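Local coordinates for autotransporter adhesin/invasin TibA (Escherichia coli, PDB 4Q1Q), which mediates adhesion to and invasion of human intestinal epithelial cells, aggregates bacteria through contacts between its own molecules, and enhances biofilm formation, at residues A[253-265]-A[270-282]. Sequence-based numbering, arbitrary orientation.
Sequences LQVEAGGSASKVI and GAVITNTSAAVSG. With 289 (D-glycero-alpha-D-manno-heptopyranose), chain B; 289 (D-glycero-alpha-D-manno-heptopyranose), chain C.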
ATOM      1  N   LEU A 253     -25.281   9.233   0.436  1.00 43.20           N
ATOM      2  CA  LEU A 253     -24.914   8.801   1.778  1.00 46.53           C
ATOM      3  C   LEU A 253     -26.031   7.872   2.255  1.00 44.40           C
ATOM      4  O   LEU A 253     -27.208   8.230   2.294  1.00 42.30           O
ATOM      5  CB  LEU A 253     -24.731   9.999   2.707  1.00 48.40           C
ATOM      6  CG  LEU A 253     -24.787   9.761   4.217  1.00 47.57           C
ATOM      7  CD1 LEU A 253     -23.498   9.045   4.584  1.00 43.70           C
ATOM      8  CD2 LEU A 253     -24.973  11.081   4.951  1.00 45.28           C
ATOM      9  N   GLN A 254     -25.654   6.647   2.593  1.00 45.74           N
ATOM     10  CA  GLN A 254     -26.611   5.727   3.195  1.00 41.67           C
ATOM     11  C   GLN A 254     -26.205   5.317   4.597  1.00 40.99           C
ATOM     12  O   GLN A 254     -25.118   4.790   4.838  1.00 45.03           O
ATOM     13  CB  GLN A 254     -26.684   4.505   2.304  1.00 48.02           C
ATOM     14  CG  GLN A 254     -27.838   3.586   2.656  1.00 55.64           C
ATOM     15  CD  GLN A 254     -27.970   2.492   1.623  1.00 53.67           C
ATOM     16  OE1 GLN A 254     -27.254   2.452   0.619  1.00 63.62           O
ATOM     17  NE2 GLN A 254     -28.876   1.573   1.889  1.00 59.17           N
ATOM     18  N   VAL A 255     -27.094   5.585   5.545  1.00 39.23           N
ATOM     19  CA  VAL A 255     -26.791   5.321   6.942  1.00 36.87           C
ATOM     20  C   VAL A 255     -27.708   4.212   7.450  1.00 41.05           C
ATOM     21  O   VAL A 255     -28.926   4.331   7.418  1.00 38.43           O
ATOM     22  CB  VAL A 255     -26.954   6.604   7.776  1.00 42.65           C
ATOM     23  CG1 VAL A 255     -26.550   6.401   9.231  1.00 42.90           C
ATOM     24  CG2 VAL A 255     -26.126   7.719   7.150  1.00 43.88           C
ATOM     25  N   GLU A 256     -27.130   3.105   7.888  1.00 42.79           N
ATOM     26  CA  GLU A 256     -27.937   2.021   8.435  1.00 46.70           C
ATOM     27  C   GLU A 256     -28.283   2.342   9.876  1.00 47.86           C
ATOM     28  O   GLU A 256     -27.664   3.204  10.503  1.00 47.05           O
ATOM     29  CB  GLU A 256     -27.188   0.693   8.441  1.00 46.78           C
ATOM     30  CG  GLU A 256     -26.562   0.325   7.114  1.00 53.90           C
ATOM     31  CD  GLU A 256     -27.572  -0.283   6.160  1.00 67.58           C
ATOM     32  OE1 GLU A 256     -27.161  -0.701   5.055  1.00 63.79           O
ATOM     33  OE2 GLU A 256     -28.766  -0.345   6.530  1.00 76.35           O
ATOM     34  N   ALA A 257     -29.289   1.649  10.397  1.00 49.44           N
ATOM     35  CA  ALA A 257     -29.759   1.920  11.747  1.00 49.35           C
ATOM     36  C   ALA A 257     -28.581   1.772  12.692  1.00 45.16           C
ATOM     37  O   ALA A 257     -27.812   0.823  12.571  1.00 44.72           O
ATOM     38  CB  ALA A 257     -30.907   0.995  12.122  1.00 52.33           C
ATOM     39  N   GLY A 258     -28.419   2.736  13.593  1.00 48.78           N
ATOM     40  CA  GLY A 258     -27.268   2.752  14.491  1.00 45.21           C
ATOM     41  C   GLY A 258     -25.961   3.309  13.945  1.00 56.21           C
ATOM     42  O   GLY A 258     -24.976   3.327  14.692  1.00 50.82           O
ATOM     43  N   GLY A 259     -25.900   3.711  12.674  1.00 43.71           N
ATOM     44  CA  GLY A 259     -24.719   4.394  12.152  1.00 43.63           C
ATOM     45  C   GLY A 259     -24.899   5.872  12.441  1.00 48.03           C
ATOM     46  O   GLY A 259     -26.017   6.247  12.767  1.00 47.07           O
ATOM     47  N   SER A 260     -23.882   6.730  12.331  1.00 47.51           N
ATOM     48  CA  SER A 260     -24.119   8.173  12.441  1.00 50.39           C
ATOM     49  C   SER A 260     -23.343   9.049  11.470  1.00 44.65           C
ATOM     50  O   SER A 260     -22.207   8.787  11.095  1.00 46.06           O
ATOM     51  CB  SER A 260     -23.852   8.711  13.850  1.00 58.57           C
ATOM     52  OG  SER A 260     -23.162   7.790  14.683  1.00 72.44           O
ATOM     53  N   ALA A 261     -23.969  10.166  11.129  1.00 46.67           N
ATOM     54  CA  ALA A 261     -23.364  11.157  10.256  1.00 48.01           C
ATOM     55  C   ALA A 261     -23.622  12.524  10.865  1.00 55.84           C
ATOM     56  O   ALA A 261     -24.670  12.761  11.467  1.00 55.90           O
ATOM     57  CB  ALA A 261     -23.947  11.085   8.853  1.00 46.19           C
ATOM     58  N   SER A 262     -22.650  13.419  10.736  1.00 52.83           N
ATOM     59  CA  SER A 262     -22.875  14.783  11.187  1.00 49.66           C
ATOM     60  C   SER A 262     -22.146  15.724  10.240  1.00 45.52           C
ATOM     61  O   SER A 262     -21.369  15.302   9.387  1.00 50.56           O
ATOM     62  CB  SER A 262     -22.433  14.933  12.641  1.00 51.40           C
ATOM     63  OG  SER A 262     -21.056  14.618  12.770  1.00 61.84           O
ATOM     64  N   LYS A 263     -22.497  16.997  10.341  1.00 49.21           N
ATOM     65  CA  LYS A 263     -21.996  18.017   9.439  1.00 53.05           C
ATOM     66  C   LYS A 263     -22.133  17.554   8.006  1.00 52.54           C
ATOM     67  O   LYS A 263     -21.194  17.615   7.222  1.00 49.85           O
ATOM     68  CB  LYS A 263     -20.543  18.373   9.756  1.00 57.25           C
ATOM     69  CG  LYS A 263     -20.396  18.931  11.159  1.00 55.20           C
ATOM     70  CD  LYS A 263     -19.166  19.827  11.263  1.00 61.54           C
ATOM     71  CE  LYS A 263     -19.070  20.477  12.635  1.00 62.34           C
ATOM     72  NZ  LYS A 263     -18.890  19.436  13.684  1.00 66.94           N
ATOM     73  N   VAL A 264     -23.351  17.161   7.658  1.00 53.98           N
ATOM     74  CA  VAL A 264     -23.646  16.732   6.304  1.00 59.31           C
ATOM     75  C   VAL A 264     -24.034  17.908   5.425  1.00 46.91           C
ATOM     76  O   VAL A 264     -24.907  18.678   5.780  1.00 50.57           O
ATOM     77  CB  VAL A 264     -24.771  15.678   6.256  1.00 50.66           C
ATOM     78  CG1 VAL A 264     -25.137  15.394   4.812  1.00 50.43           C
ATOM     79  CG2 VAL A 264     -24.310  14.397   6.936  1.00 49.90           C
ATOM     80  N   ILE A 265     -23.434  17.971   4.242  1.00 52.53           N
ATOM     81  CA  ILE A 265     -23.756  19.003   3.270  1.00 58.54           C
ATOM     82  C   ILE A 265     -24.446  18.256   2.139  1.00 51.23           C
ATOM     83  O   ILE A 265     -23.829  17.547   1.346  1.00 52.34           O
ATOM     84  CB  ILE A 265     -22.532  19.783   2.735  1.00 63.14           C
ATOM     85  CG1 ILE A 265     -21.749  20.415   3.890  1.00 66.11           C
ATOM     86  CG2 ILE A 265     -22.967  20.875   1.763  1.00 57.37           C
ATOM     87  CD1 ILE A 265     -20.325  20.806   3.541  1.00 81.35           C
ATOM     88  N   GLY A 270     -28.457  15.314  -4.248  1.00 52.24           N
ATOM     89  CA  GLY A 270     -27.711  14.362  -3.433  1.00 50.52           C
ATOM     90  C   GLY A 270     -28.615  13.535  -2.537  1.00 50.98           C
ATOM     91  O   GLY A 270     -29.340  14.066  -1.694  1.00 56.14           O
ATOM     92  N   ALA A 271     -28.530  12.217  -2.673  1.00 54.59           N
ATOM     93  CA  ALA A 271     -29.365  11.307  -1.888  1.00 52.02           C
ATOM     94  C   ALA A 271     -28.820  11.031  -0.494  1.00 51.62           C
ATOM     95  O   ALA A 271     -27.625  10.752  -0.323  1.00 50.34           O
ATOM     96  CB  ALA A 271     -29.503  10.002  -2.639  1.00 51.70           C
ATOM     97  N   VAL A 272     -29.695  11.177   0.500  1.00 48.45           N
ATOM     98  CA  VAL A 272     -29.403  10.712   1.848  1.00 47.86           C
ATOM     99  C   VAL A 272     -30.517   9.759   2.285  1.00 50.56           C
ATOM    100  O   VAL A 272     -31.706  10.073   2.191  1.00 46.84           O
ATOM    101  CB  VAL A 272     -29.274  11.848   2.872  1.00 53.04           C
ATOM    102  CG1 VAL A 272     -29.083  11.305   4.281  1.00 50.54           C
ATOM    103  CG2 VAL A 272     -28.110  12.751   2.512  1.00 55.90           C
ATOM    104  N   ILE A 273     -30.085   8.604   2.778  1.00 45.98           N
ATOM    105  CA  ILE A 273     -30.952   7.535   3.243  1.00 48.13           C
ATOM    106  C   ILE A 273     -30.684   7.227   4.702  1.00 41.01           C
ATOM    107  O   ILE A 273     -29.542   6.964   5.077  1.00 49.98           O
ATOM    108  CB  ILE A 273     -30.682   6.245   2.463  1.00 47.59           C
ATOM    109  CG1 ILE A 273     -30.869   6.526   0.979  1.00 51.46           C
ATOM    110  CG2 ILE A 273     -31.644   5.148   2.907  1.00 49.54           C
ATOM    111  CD1 ILE A 273     -30.551   5.348   0.075  1.00 54.15           C
ATOM    112  N   THR A 274     -31.715   7.279   5.536  1.00 43.09           N
ATOM    113  CA  THR A 274     -31.521   6.996   6.955  1.00 46.07           C
ATOM    114  C   THR A 274     -32.501   5.904   7.345  1.00 46.04           C
ATOM    115  O   THR A 274     -33.524   5.744   6.674  1.00 41.83           O
ATOM    116  CB  THR A 274     -31.790   8.216   7.851  1.00 52.05           C
ATOM    117  OG1 THR A 274     -33.101   8.704   7.558  1.00 47.45           O
ATOM    118  CG2 THR A 274     -30.761   9.317   7.604  1.00 56.86           C
ATOM    119  N   ASN A 275     -32.186   5.196   8.423  1.00 40.48           N
ATOM    120  CA  ASN A 275     -33.020   4.118   8.949  1.00 44.32           C
ATOM    121  C   ASN A 275     -33.399   4.222  10.427  1.00 45.08           C
ATOM    122  O   ASN A 275     -33.887   3.264  11.028  1.00 46.95           O
ATOM    123  CB  ASN A 275     -32.350   2.777   8.655  1.00 48.75           C
ATOM    124  CG  ASN A 275     -32.139   2.595   7.168  1.00 51.58           C
ATOM    125  OD1 ASN A 275     -31.123   2.987   6.601  1.00 57.60           O
ATOM    126  ND2 ASN A 275     -33.177   2.133   6.510  1.00 51.06           N
ATOM    127  N   THR A 276     -33.254   5.433  10.941  1.00 44.46           N
ATOM    128  CA  THR A 276     -33.447   5.837  12.322  1.00 52.60           C
ATOM    129  C   THR A 276     -33.603   7.363  12.244  1.00 47.02           C
ATOM    130  O   THR A 276     -33.038   7.983  11.351  1.00 47.06           O
ATOM    131  CB  THR A 276     -32.177   5.492  13.125  1.00 63.74           C
ATOM    132  OG1 THR A 276     -32.211   4.119  13.529  1.00 59.96           O
ATOM    133  CG2 THR A 276     -32.006   6.415  14.324  1.00 66.86           C
ATOM    134  N   SER A 277     -34.286   8.024  13.168  1.00 48.18           N
ATOM    135  CA  SER A 277     -34.472   9.467  13.031  1.00 54.02           C
ATOM    136  C   SER A 277     -33.303  10.370  13.424  1.00 57.78           C
ATOM    137  O   SER A 277     -33.207  11.507  12.964  1.00 65.07           O
ATOM    138  CB  SER A 277     -35.656   9.921  13.880  1.00 50.07           C
ATOM    139  OG  SER A 277     -35.353   9.687  15.243  1.00 60.53           O
ATOM    140  N   ALA A 278     -32.467   9.960  14.361  1.00 65.11           N
ATOM    141  CA  ALA A 278     -31.414  10.890  14.784  1.00 68.14           C
ATOM    142  C   ALA A 278     -30.082  10.477  14.145  1.00 65.65           C
ATOM    143  O   ALA A 278     -29.019  10.540  14.761  1.00 67.40           O
ATOM    144  CB  ALA A 278     -31.353  10.963  16.306  1.00 63.44           C
ATOM    145  N   ALA A 279     -30.137  10.049  12.887  1.00 61.25           N
ATOM    146  CA  ALA A 279     -28.982   9.414  12.259  1.00 69.67           C
ATOM    147  C   ALA A 279     -28.033  10.433  11.636  1.00 65.09           C
ATOM    148  O   ALA A 279     -26.821  10.227  11.625  1.00 54.93           O
ATOM    149  CB  ALA A 279     -29.435   8.414  11.202  1.00 66.03           C
ATOM    150  N   VAL A 280     -28.584  11.523  11.111  1.00 64.11           N
ATOM    151  CA  VAL A 280     -27.817  12.457  10.291  1.00 66.95           C
ATOM    152  C   VAL A 280     -28.021  13.909  10.721  1.00 73.97           C
ATOM    153  O   VAL A 280     -29.161  14.303  10.966  1.00 70.00           O
ATOM    154  CB  VAL A 280     -28.233  12.316   8.815  1.00 62.29           C
ATOM    155  CG1 VAL A 280     -27.611  13.405   7.958  1.00 72.53           C
ATOM    156  CG2 VAL A 280     -27.843  10.952   8.264  1.00 66.03           C
ATOM    157  N   SER A 281     -26.942  14.690  10.777  1.00 74.69           N
ATOM    158  CA  SER A 281     -26.987  16.102  11.171  1.00 80.42           C
ATOM    159  C   SER A 281     -26.505  17.033  10.058  1.00 81.08           C
ATOM    160  O   SER A 281     -25.333  16.998   9.677  1.00 73.90           O
ATOM    161  CB  SER A 281     -26.142  16.377  12.421  1.00 75.70           C
ATOM    162  OG  SER A 281     -26.468  15.514  13.500  1.00 83.80           O
ATOM    163  N   GLY A 282     -27.412  17.875   9.565  1.00 89.83           N
ATOM    164  CA  GLY A 282     -27.106  18.882   8.550  1.00 94.74           C
ATOM    165  C   GLY A 282     -26.803  20.239   9.156  1.00 98.61           C
ATOM    166  O   GLY A 282     -25.870  20.399   9.946  1.00 92.67           O
TER
HETATM  167  O7  289 B 428     -39.028  10.539  14.149  1.00 62.93           O
HETATM  168  C7  289 B 428     -39.552   9.681  15.176  1.00 60.36           C
HETATM  169  C6  289 B 428     -38.943  10.001  16.531  1.00 69.58           C
HETATM  170  O6  289 B 428     -39.759   9.375  17.523  1.00 85.52           O
HETATM  171  C5  289 B 428     -37.498   9.511  16.562  1.00 64.09           C
HETATM  172  O5  289 B 428     -36.776  10.624  16.040  1.00 61.44           O
HETATM  173  C1  289 B 428     -35.353  10.609  16.171  1.00 69.76           C
HETATM  174  C2  289 B 428     -35.080  10.597  17.671  1.00 70.36           C
HETATM  175  O2  289 B 428     -35.766  11.650  18.358  1.00 59.05           O
HETATM  176  C3  289 B 428     -35.523   9.203  18.100  1.00 68.81           C
HETATM  177  O3  289 B 428     -35.053   8.968  19.427  1.00 71.28           O
HETATM  178  C4  289 B 428     -37.031   9.067  17.941  1.00 66.99           C
HETATM  179  O4  289 B 428     -37.437   7.699  18.041  1.00 73.19           O
HETATM  180  O7  289 C 435     -20.922   5.678  20.441  1.00121.83           O
HETATM  181  C7  289 C 435     -20.288   6.061  19.214  1.00124.98           C
HETATM  182  C6  289 C 435     -21.091   5.744  17.946  1.00118.94           C
HETATM  183  O6  289 C 435     -21.927   4.585  18.075  1.00 98.58           O
HETATM  184  C5  289 C 435     -21.982   6.897  17.471  1.00116.25           C
HETATM  185  O5  289 C 435     -22.875   6.360  16.490  1.00110.52           O
HETATM  186  C1  289 C 435     -23.635   7.378  15.833  1.00108.29           C
HETATM  187  C2  289 C 435     -24.618   7.920  16.869  1.00114.43           C
HETATM  188  O2  289 C 435     -25.440   6.917  17.479  1.00107.62           O
HETATM  189  C3  289 C 435     -23.805   8.595  17.969  1.00114.87           C
HETATM  190  O3  289 C 435     -24.700   9.077  18.978  1.00110.16           O
HETATM  191  C4  289 C 435     -22.781   7.626  18.553  1.00115.96           C
HETATM  192  O4  289 C 435     -21.897   8.400  19.369  1.00115.38           O
HETATM  193  O   HOH W   1     -29.970   5.332   9.973  1.00 45.91           O
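Val255 and Val280 share one rotamer: in each, CG1 lies anti to the backbone N (chi1 -176° and 172°) and CG2 beside it, which lets the two CG2 methyls meet at 3.8 Å. This pair sits inside a right-handed parallel beta-helix, the fold of autotransporter passenger domains, where the last modelled coil, 270-282, stacks on the preceding one. Val280 is the centre of the apolar filling: CG2 also touches Ala261 CB, while CG1 lies 3.6 Å from Val264 CG2, the two valines crossing at about a right angle. Branched residues suit these extended positions, and the small Ala261 and Ala279 fill the space beside the valines, Ala279 CB resting against Val255 CG1. Leu253 lies alongside Val272, CD2 against CG1.

Strands 253-255 and 271-273 run parallel, joined by a ladder of three bonds; in one, Val255 N reaches Ile273 O at 2.8 Å. On their outer face, the extended Gln254 lays its aliphatic CG against Ile273 CB, so a long polar residue can cover a hydrophobic neighbour.

Beyond this pair, the type II turn from Glu256 to Gly259 needs glycine at Gly258, whose positive phi would press a CB against the preceding carbonyl. In place of a further direct rung, a water bridges the coils, donating to Val255 O and accepting from Asn275 N. After the turn, Ala261 N bonds Ala279 O, whereas the return bond from Ser281 N to Ala261 O is bent, with the donor well above the carbonyl plane. Serines suit the outward-facing positions where sugar is attached: Ser277 carries one heptose, and Ser260 OG is joined to C1 of another at 1.3 Å.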